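PDB 4HNZ: ATP-dependent protease subunit HslV from Trypanosoma brucei brucei, which forms the proteolytic chamber of the mitochondrial HslVU complex, cleaving proteins that the ATPase HslU unfolds, and so controls levels of the DNA helicase PIF2. Local coordinates for residues E102-I106 with I120-G124. Numbering follows the deposited sequence.
Sequences ETLEI and IVAIG
Thr-103 meets Val-121 with its methyl group, CG2. This CG2 lies 3.9 Å from CG2 of Val-121, and the two short side chains pass each other in opposite directions. CG2 of Thr-103 is anti to the backbone N, which leaves OG1 beside that N. The hydroxyl is hydrogen-bonded to Arg-7 of strand 3-8. Glu-105 takes part in three of the four residue pairs. Its CG is anti to the backbone N (chi1 157°), and this extended chain carries the carboxylate across to strand 120-123. On the way, CB of Glu-105 sits 3.5 Å from CG1 of Val-121. CG2 of Ile-123 packs against the acid, 3.6 Å from CD of Glu-105. The carboxylate makes no direct hydrogen bond to the other strand; two waters link it to the backbone of Ala-122. One donates to OE2 of Glu-105 (2.5 Å) and to O of Ala-122 (2.8 Å). The second donates to OE1 of Glu-105 (2.8 Å) and accepts from N of Ala-122. Each carboxylate oxygen thus has a water, and the pair probably steadies the rotation of the group. Leu-22 of the second subunit also packs on Glu-105.

The strand axes run 7.6 Å apart at 27°, with no backbone hydrogen bonds between them. They belong to different sheets: strand 103-107, with helix 71-84 on its far side, pairs with strand 93-98, and strand 120-123 with strand 3-8. Ile-123 lies about 6 Å, side chain to side chain, from Thr-1, the probable nucleophile. Two facing antiparallel sheets with helices packed outside them are the αββα sandwich of the Ntn hydrolases, seen here in a proteasome-type subunit.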
loop_
_atom_site.group_PDB
_atom_site.type_symbol
_atom_site.label_atom_id
_atom_site.label_comp_id
_atom_site.label_asym_id
_atom_site.label_seq_id
_atom_site.Cartn_x
_atom_site.Cartn_y
_atom_site.Cartn_z
ATOM N N GLU A 102 42.066 13.522 -10.960
ATOM C CA GLU A 102 41.029 12.530 -10.716
ATOM C C GLU A 102 39.676 13.185 -10.524
ATOM O O GLU A 102 39.552 14.244 -9.920
ATOM C CB GLU A 102 41.346 11.681 -9.448
ATOM C CG GLU A 102 42.686 10.924 -9.423
ATOM C CD GLU A 102 43.146 10.508 -8.002
ATOM O OE1 GLU A 102 43.830 11.301 -7.297
ATOM O OE2 GLU A 102 42.864 9.357 -7.578
ATOM N N THR A 103 38.640 12.507 -11.006
ATOM C CA THR A 103 37.268 12.817 -10.670
ATOM C C THR A 103 36.542 11.566 -10.173
ATOM O O THR A 103 36.554 10.517 -10.829
ATOM C CB THR A 103 36.496 13.351 -11.915
ATOM O OG1 THR A 103 37.212 14.441 -12.517
ATOM C CG2 THR A 103 35.158 13.827 -11.527
ATOM N N LEU A 104 35.823 11.713 -9.075
ATOM C CA LEU A 104 34.987 10.655 -8.543
ATOM C C LEU A 104 33.601 11.141 -8.210
ATOM O O LEU A 104 33.407 12.195 -7.643
ATOM C CB LEU A 104 35.553 10.095 -7.233
ATOM C CG LEU A 104 36.888 9.480 -7.483
ATOM C CD1 LEU A 104 37.936 10.313 -6.801
ATOM C CD2 LEU A 104 36.927 8.041 -6.981
ATOM N N GLU A 105 32.670 10.250 -8.427
ATOM C CA GLU A 105 31.342 10.433 -8.018
ATOM C C GLU A 105 31.051 9.408 -6.908
ATOM O O GLU A 105 31.367 8.219 -7.014
ATOM C CB GLU A 105 30.426 10.234 -9.238
ATOM C CG GLU A 105 28.994 9.865 -8.921
ATOM C CD GLU A 105 28.176 9.498 -10.184
ATOM O OE1 GLU A 105 28.705 9.682 -11.329
ATOM O OE2 GLU A 105 26.995 9.042 -9.999
ATOM N N ILE A 106 30.413 9.899 -5.853
ATOM C CA ILE A 106 30.015 9.078 -4.728
ATOM C C ILE A 106 28.546 9.304 -4.405
ATOM O O ILE A 106 28.134 10.413 -4.242
ATOM C CB ILE A 106 30.823 9.448 -3.494
ATOM C CG1 ILE A 106 32.272 9.505 -3.843
ATOM C CG2 ILE A 106 30.585 8.415 -2.416
ATOM C CD1 ILE A 106 33.090 10.329 -2.859
ATOM N N ILE A 120 33.924 12.440 -18.383
ATOM C CA ILE A 120 32.654 13.054 -17.971
ATOM C C ILE A 120 31.975 12.310 -16.824
ATOM O O ILE A 120 31.785 11.102 -16.870
ATOM C CB ILE A 120 31.669 13.108 -19.170
ATOM C CG1 ILE A 120 32.221 14.002 -20.240
ATOM C CG2 ILE A 120 30.268 13.585 -18.741
ATOM C CD1 ILE A 120 31.534 13.787 -21.573
ATOM N N VAL A 121 31.556 13.077 -15.830
ATOM C CA VAL A 121 30.832 12.586 -14.673
ATOM C C VAL A 121 29.754 13.579 -14.313
ATOM O O VAL A 121 29.953 14.765 -14.447
ATOM C CB VAL A 121 31.771 12.521 -13.432
ATOM C CG1 VAL A 121 31.022 12.077 -12.188
ATOM C CG2 VAL A 121 32.893 11.533 -13.676
ATOM N N ALA A 122 28.618 13.092 -13.851
ATOM C CA ALA A 122 27.512 13.980 -13.511
ATOM C C ALA A 122 26.549 13.332 -12.539
ATOM O O ALA A 122 26.336 12.125 -12.586
ATOM C CB ALA A 122 26.751 14.370 -14.774
ATOM N N ILE A 123 25.929 14.169 -11.714
ATOM C CA ILE A 123 24.929 13.744 -10.755
ATOM C C ILE A 123 23.731 14.713 -10.725
ATOM O O ILE A 123 23.759 15.782 -11.328
ATOM C CB ILE A 123 25.485 13.646 -9.329
ATOM C CG1 ILE A 123 26.148 14.948 -8.884
ATOM C CG2 ILE A 123 26.485 12.509 -9.263
ATOM C CD1 ILE A 123 26.567 14.996 -7.430
ATOM N N GLY A 124 22.686 14.292 -9.979
ATOM C CA GLY A 124 21.470 15.063 -9.785
ATOM C C GLY A 124 20.381 14.607 -10.734
ATOM O O GLY A 124 20.638 13.903 -11.666
HETATM O O HOH W 1 25.504 9.585 -11.933
HETATM O O HOH W 2 28.404 10.257 -14.039
#